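PDB 6FN6: fatty acid synthase 1, isoform A from Drosophila melanogaster, which probably makes long-chain saturated fatty acids from acetyl-CoA and malonyl-CoA, this chain being the modifying region with its dehydratase, enoylreductase and ketoreductase domains. Local coordinates for residues A[272-277]-A[431-436]; A[940-945]-A[970-975]. All coordinates share one frame; numbering follows the deposited sequence.

Contact 1 (A[272-277]-A[431-436])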
loop_
_atom_site.group_PDB
_atom_site.type_symbol
_atom_site.label_atom_id
_atom_site.label_comp_id
_atom_site.label_asym_id
_atom_site.label_seq_id
_atom_site.Cartn_x
_atom_site.Cartn_y
_atom_site.Cartn_z
ATOM N N THR A 272 74.952 -13.197 21.688
ATOM C CA THR A 272 75.631 -12.826 20.451
ATOM C C THR A 272 74.749 -13.085 19.237
ATOM O O THR A 272 75.201 -12.979 18.096
ATOM C CB THR A 272 76.946 -13.604 20.275
ATOM O OG1 THR A 272 76.666 -15.007 20.202
ATOM C CG2 THR A 272 77.892 -13.333 21.441
ATOM N N THR A 273 73.491 -13.431 19.489
ATOM C CA THR A 273 72.528 -13.647 18.418
ATOM C C THR A 273 71.436 -12.586 18.481
ATOM O O THR A 273 70.864 -12.330 19.542
ATOM C CB THR A 273 71.889 -15.044 18.498
ATOM O OG1 THR A 273 72.916 -16.044 18.495
ATOM C CG2 THR A 273 70.952 -15.276 17.318
ATOM N N ASP A 274 71.149 -11.971 17.339
ATOM C CA ASP A 274 70.092 -10.974 17.265
ATOM C C ASP A 274 68.771 -11.597 17.699
ATOM O O ASP A 274 68.504 -12.766 17.430
ATOM C CB ASP A 274 69.981 -10.406 15.848
ATOM C CG ASP A 274 71.186 -9.574 15.458
ATOM O OD1 ASP A 274 72.182 -9.577 16.210
ATOM O OD2 ASP A 274 71.141 -8.927 14.392
ATOM N N LEU A 275 67.954 -10.809 18.385
ATOM C CA LEU A 275 66.694 -11.297 18.921
ATOM C C LEU A 275 65.649 -11.454 17.821
ATOM O O LEU A 275 64.584 -12.031 18.044
ATOM C CB LEU A 275 66.183 -10.350 20.010
ATOM C CG LEU A 275 67.032 -10.341 21.285
ATOM C CD1 LEU A 275 66.681 -9.153 22.179
ATOM C CD2 LEU A 275 66.872 -11.651 22.045
ATOM N N ASN A 276 65.948 -10.926 16.638
ATOM C CA ASN A 276 65.065 -11.087 15.490
ATOM C C ASN A 276 65.847 -11.076 14.181
ATOM O O ASN A 276 66.974 -10.587 14.122
ATOM C CB ASN A 276 64.010 -9.982 15.472
ATOM C CG ASN A 276 62.924 -10.230 14.445
ATOM O OD1 ASN A 276 62.852 -9.549 13.425
ATOM N ND2 ASN A 276 62.067 -11.204 14.716
ATOM N N GLU A 277 65.236 -11.621 13.134
ATOM C CA GLU A 277 65.839 -11.647 11.805
ATOM C C GLU A 277 65.978 -10.233 11.255
ATOM O O GLU A 277 67.012 -9.867 10.696
ATOM C CB GLU A 277 64.994 -12.510 10.864
ATOM C CG GLU A 277 65.356 -12.399 9.392
ATOM C CD GLU A 277 64.655 -11.244 8.695
ATOM O OE1 GLU A 277 65.231 -10.683 7.739
ATOM O OE2 GLU A 277 63.528 -10.897 9.107
ATOM N N GLU A 431 74.967 -8.030 27.457
ATOM C CA GLU A 431 75.497 -7.636 26.158
ATOM C C GLU A 431 74.677 -8.276 25.052
ATOM O O GLU A 431 74.733 -9.488 24.845
ATOM C CB GLU A 431 76.967 -8.028 26.013
ATOM C CG GLU A 431 77.921 -7.164 26.813
ATOM C CD GLU A 431 79.348 -7.678 26.770
ATOM O OE1 GLU A 431 79.618 -8.633 26.010
ATOM O OE2 GLU A 431 80.201 -7.118 27.487
ATOM N N GLN A 432 73.903 -7.456 24.352
ATOM C CA GLN A 432 73.066 -7.939 23.265
ATOM C C GLN A 432 73.555 -7.383 21.936
ATOM O O GLN A 432 73.724 -6.173 21.776
ATOM C CB GLN A 432 71.599 -7.557 23.495
ATOM C CG GLN A 432 70.670 -7.880 22.323
ATOM C CD GLN A 432 70.681 -9.348 21.948
ATOM O OE1 GLN A 432 70.279 -10.205 22.738
ATOM N NE2 GLN A 432 71.141 -9.649 20.735
ATOM N N SER A 433 73.795 -8.281 20.991
ATOM C CA SER A 433 74.272 -7.893 19.673
ATOM C C SER A 433 73.187 -7.122 18.937
ATOM O O SER A 433 71.998 -7.403 19.095
ATOM C CB SER A 433 74.686 -9.121 18.861
ATOM O OG SER A 433 73.578 -9.975 18.639
ATOM N N LEU A 434 73.608 -6.140 18.148
ATOM C CA LEU A 434 72.711 -5.419 17.258
ATOM C C LEU A 434 73.242 -5.633 15.851
ATOM O O LEU A 434 73.735 -4.711 15.201
ATOM C CB LEU A 434 72.653 -3.932 17.615
ATOM C CG LEU A 434 72.105 -3.619 19.010
ATOM C CD1 LEU A 434 72.233 -2.139 19.335
ATOM C CD2 LEU A 434 70.653 -4.064 19.122
ATOM N N GLY A 435 73.141 -6.878 15.396
ATOM C CA GLY A 435 73.811 -7.298 14.185
ATOM C C GLY A 435 75.265 -7.492 14.543
ATOM O O GLY A 435 75.589 -7.833 15.680
ATOM N N ALA A 436 76.146 -7.283 13.576
ATOM C CA ALA A 436 77.570 -7.258 13.858
ATOM C C ALA A 436 77.994 -5.799 13.831
ATOM O O ALA A 436 77.249 -4.945 13.351
ATOM C CB ALA A 436 78.347 -8.081 12.853
#
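T272 and S433 bring the backbones closest, CA to CA 5.2 Å, where the loop 272-277 leaves strand 270-271 and turns across the end of strand 426-433, the two chain directions 84° apart. D274 does most of the gripping. Its OD1 takes the hydroxyl of S433 at 2.8 Å (OG to OD1), met nearly head-on along the C-O bond, and also the backbone N of G435 at 3.0 Å, which arrives on the syn side and 27° out of the carboxylate plane. One carboxylate oxygen thus holds both the last strand residue and the turn that follows it. S433 reaches it because its OG sits between its own backbone N and carbonyl carbon (chi1 63°), over the bend of the loop.

One residue earlier, Q432 runs back toward the loop, its chain bent at chi2. NE2 gives one N-H to T273 O, 2.9 Å away and well above that carbonyl's plane, and the other to S433 O, again at 2.9 Å but in the carbonyl plane on a lone pair. With OE1 bonded to N271 as well, the amide has little liberty to flip. L275 lies across the oxygen end of this amide, CG 3.6 Å from Q432 OE1, and its side chain also packs on H285 and V289 of helix 279-296.

Strand 426-433 forms a hairpin with 438-445, and the strand order of this sheet, with 438-445 antiparallel, matches a class I methyltransferase fold, consistent with the pseudo-methyltransferase domain of animal fatty acid synthases.

Contact 2 (A[940-945]-A[970-975])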
loop_
_atom_site.group_PDB
_atom_site.type_symbol
_atom_site.label_atom_id
_atom_site.label_comp_id
_atom_site.label_asym_id
_atom_site.label_seq_id
_atom_site.Cartn_x
_atom_site.Cartn_y
_atom_site.Cartn_z
ATOM N N LEU A 940 34.813 -20.595 26.285
ATOM C CA LEU A 940 35.870 -21.303 25.576
ATOM C C LEU A 940 35.269 -22.456 24.776
ATOM O O LEU A 940 35.594 -22.651 23.606
ATOM C CB LEU A 940 36.927 -21.817 26.556
ATOM C CG LEU A 940 38.004 -22.754 25.992
ATOM C CD1 LEU A 940 38.713 -22.132 24.802
ATOM C CD2 LEU A 940 39.017 -23.115 27.074
ATOM N N THR A 941 34.397 -23.219 25.421
ATOM C CA THR A 941 33.711 -24.328 24.770
ATOM C C THR A 941 32.964 -23.855 23.527
ATOM O O THR A 941 33.061 -24.464 22.463
ATOM C CB THR A 941 32.719 -25.009 25.730
ATOM O OG1 THR A 941 33.419 -25.488 26.883
ATOM C CG2 THR A 941 32.014 -26.174 25.049
ATOM N N ASN A 942 32.205 -22.774 23.677
ATOM C CA ASN A 942 31.438 -22.214 22.573
ATOM C C ASN A 942 32.345 -21.905 21.384
ATOM O O ASN A 942 32.038 -22.250 20.242
ATOM C CB ASN A 942 30.709 -20.948 23.019
ATOM C CG ASN A 942 29.637 -20.518 22.041
ATOM O OD1 ASN A 942 28.819 -21.327 21.604
ATOM N ND2 ASN A 942 29.645 -19.241 21.679
ATOM N N TRP A 943 33.468 -21.255 21.665
ATOM C CA TRP A 943 34.428 -20.892 20.631
ATOM C C TRP A 943 34.942 -22.129 19.901
ATOM O O TRP A 943 35.072 -22.126 18.676
ATOM C CB TRP A 943 35.593 -20.122 21.251
ATOM C CG TRP A 943 36.569 -19.568 20.263
ATOM C CD1 TRP A 943 36.526 -18.342 19.672
ATOM C CD2 TRP A 943 37.740 -20.218 19.757
ATOM N NE1 TRP A 943 37.600 -18.184 18.829
ATOM C CE2 TRP A 943 38.359 -19.324 18.861
ATOM C CE3 TRP A 943 38.325 -21.468 19.973
ATOM C CZ2 TRP A 943 39.533 -19.639 18.183
ATOM C CZ3 TRP A 943 39.490 -21.780 19.297
ATOM C CH2 TRP A 943 40.082 -20.871 18.415
ATOM N N LEU A 944 35.222 -23.187 20.655
ATOM C CA LEU A 944 35.718 -24.430 20.075
ATOM C C LEU A 944 34.660 -25.026 19.150
ATOM O O LEU A 944 34.976 -25.600 18.110
ATOM C CB LEU A 944 36.092 -25.431 21.174
ATOM C CG LEU A 944 37.252 -25.037 22.096
ATOM C CD1 LEU A 944 37.285 -25.929 23.336
ATOM C CD2 LEU A 944 38.585 -25.110 21.361
ATOM N N VAL A 945 33.399 -24.877 19.538
ATOM C CA VAL A 945 32.290 -25.411 18.761
ATOM C C VAL A 945 32.185 -24.665 17.434
ATOM O O VAL A 945 31.949 -25.273 16.390
ATOM C CB VAL A 945 30.976 -25.332 19.561
ATOM C CG1 VAL A 945 29.767 -25.620 18.671
ATOM C CG2 VAL A 945 31.014 -26.302 20.724
ATOM N N ARG A 970 22.300 -26.945 26.032
ATOM C CA ARG A 970 21.161 -27.188 25.156
ATOM C C ARG A 970 21.459 -26.674 23.749
ATOM O O ARG A 970 21.189 -27.351 22.758
ATOM C CB ARG A 970 19.895 -26.522 25.704
ATOM C CG ARG A 970 18.651 -26.847 24.892
ATOM C CD ARG A 970 17.385 -26.270 25.503
ATOM N NE ARG A 970 17.357 -24.811 25.456
ATOM C CZ ARG A 970 17.091 -24.101 24.365
ATOM N NH1 ARG A 970 16.855 -24.711 23.211
ATOM N NH2 ARG A 970 17.081 -22.777 24.420
ATOM N N ARG A 971 22.024 -25.473 23.670
ATOM C CA ARG A 971 22.352 -24.871 22.386
ATOM C C ARG A 971 23.415 -25.678 21.641
ATOM O O ARG A 971 23.325 -25.856 20.425
ATOM C CB ARG A 971 22.826 -23.430 22.586
ATOM C CG ARG A 971 21.724 -22.472 23.016
ATOM C CD ARG A 971 22.247 -21.055 23.186
ATOM N NE ARG A 971 21.165 -20.085 23.343
ATOM C CZ ARG A 971 21.314 -18.867 23.856
ATOM N NH1 ARG A 971 22.504 -18.452 24.270
ATOM N NH2 ARG A 971 20.268 -18.058 23.957
ATOM N N TRP A 972 24.409 -26.184 22.369
ATOM C CA TRP A 972 25.470 -26.976 21.753
ATOM C C TRP A 972 24.933 -28.321 21.280
ATOM O O TRP A 972 25.314 -28.817 20.220
ATOM C CB TRP A 972 26.628 -27.188 22.730
ATOM C CG TRP A 972 27.341 -25.926 23.105
ATOM C CD1 TRP A 972 27.510 -24.816 22.331
ATOM C CD2 TRP A 972 27.972 -25.641 24.357
ATOM N NE1 TRP A 972 28.210 -23.858 23.023
ATOM C CE2 TRP A 972 28.504 -24.341 24.270
ATOM C CE3 TRP A 972 28.139 -26.360 25.543
ATOM C CZ2 TRP A 972 29.193 -23.745 25.324
ATOM C CZ3 TRP A 972 28.822 -25.768 26.585
ATOM C CH2 TRP A 972 29.340 -24.474 26.470
ATOM N N GLN A 973 24.047 -28.914 22.073
ATOM C CA GLN A 973 23.489 -30.216 21.740
ATOM C C GLN A 973 22.552 -30.102 20.545
ATOM O O GLN A 973 22.491 -31.001 19.704
ATOM C CB GLN A 973 22.756 -30.808 22.945
ATOM C CG GLN A 973 23.695 -31.336 24.017
ATOM C CD GLN A 973 22.964 -31.864 25.233
ATOM O OE1 GLN A 973 21.906 -31.357 25.604
ATOM N NE2 GLN A 973 23.528 -32.889 25.863
ATOM N N GLU A 974 21.827 -28.991 20.471
ATOM C CA GLU A 974 20.939 -28.735 19.344
ATOM C C GLU A 974 21.757 -28.548 18.072
ATOM O O GLU A 974 21.340 -28.960 16.992
ATOM C CB GLU A 974 20.066 -27.507 19.610
ATOM C CG GLU A 974 18.944 -27.760 20.608
ATOM C CD GLU A 974 18.119 -26.522 20.892
ATOM O OE1 GLU A 974 18.495 -25.430 20.414
ATOM O OE2 GLU A 974 17.098 -26.641 21.602
ATOM N N ARG A 975 22.931 -27.937 18.206
ATOM C CA ARG A 975 23.829 -27.760 17.069
ATOM C C ARG A 975 24.559 -29.064 16.742
ATOM O O ARG A 975 25.409 -29.103 15.856
ATOM C CB ARG A 975 24.840 -26.640 17.353
ATOM C CG ARG A 975 24.274 -25.233 17.170
ATOM C CD ARG A 975 25.355 -24.153 17.200
ATOM N NE ARG A 975 25.686 -23.734 18.560
ATOM C CZ ARG A 975 26.649 -22.870 18.871
ATOM N NH1 ARG A 975 27.394 -22.322 17.920
ATOM N NH2 ARG A 975 26.868 -22.552 20.140
#
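N942 OD1 is the polar centre, taking one donor from helix 963-974 (W972) and one from R975 just past its end. R975 NH2 comes to 2.7 Å of N942 OD1, almost in line with the carbonyl bond, and the oxygen lies close to the guanidinium plane. W972 NE1 is 3.0 Å from the same N942 OD1, its N-H pointing nearly straight at the oxygen (167°), which lies in the plane of the indole; seen from the amide, this donor is slightly tilted from the carbonyl plane. N942 can meet both because its CG extends opposite the backbone N (chi1 -166°), swinging the amide out toward the second helix.

The indole is fixed from its face as well as its edge. T941 CG2 sits nearly over the centre of the six-membered ring, 3.5 Å from the centroid, a CH-pi contact; T941 OG1 is turned back to the carbonyl of G937 in its own helix. Over the same face, nearer the pyrrole end, V945 CG2 stands 4.1 Å from W972 CD1, while its CG1 lies over the guanidinium of R975. Replacing W972 with a leucine would probably leave N942 OD1 with R975 as its sole donor across this contact and strip the methyl of T941 of its aromatic face.

The helix axes run 14° from parallel and 11.3 Å apart, a wide spacing bridged by the large side chain of W972. Toward the sheet, T941 also packs on L929, I952 and L954 of strands 926-930 and 951-955. Helices 935-946 and 963-974 follow strands 926-930 and 951-955 in successive right-handed beta-alpha-beta crossovers, the opening units of the ketoreductase domain's Rossmann fold.

Overall arrangement
Contact 1 and contact 2 are separate pieces of the modifying region: their centres are 46 Å apart, their nearest atoms about 24 Å, and contact 1 closes along the chain before contact 2 opens. Contact 1 lies on the periphery, its centre about 37 Å from the chain's centre, whereas contact 2 is buried, its centre about 18 Å from the chain's centre. Neither lies at the predicted dehydratase residues H24 and D175. Contact 2 is nevertheless tied to the dehydratase part, since R971 forms a salt bridge with E137 and R970 bonds T157, both in the predicted C-terminal hotdog region. The enoylreductase sequence comes between the two contacts in the chain.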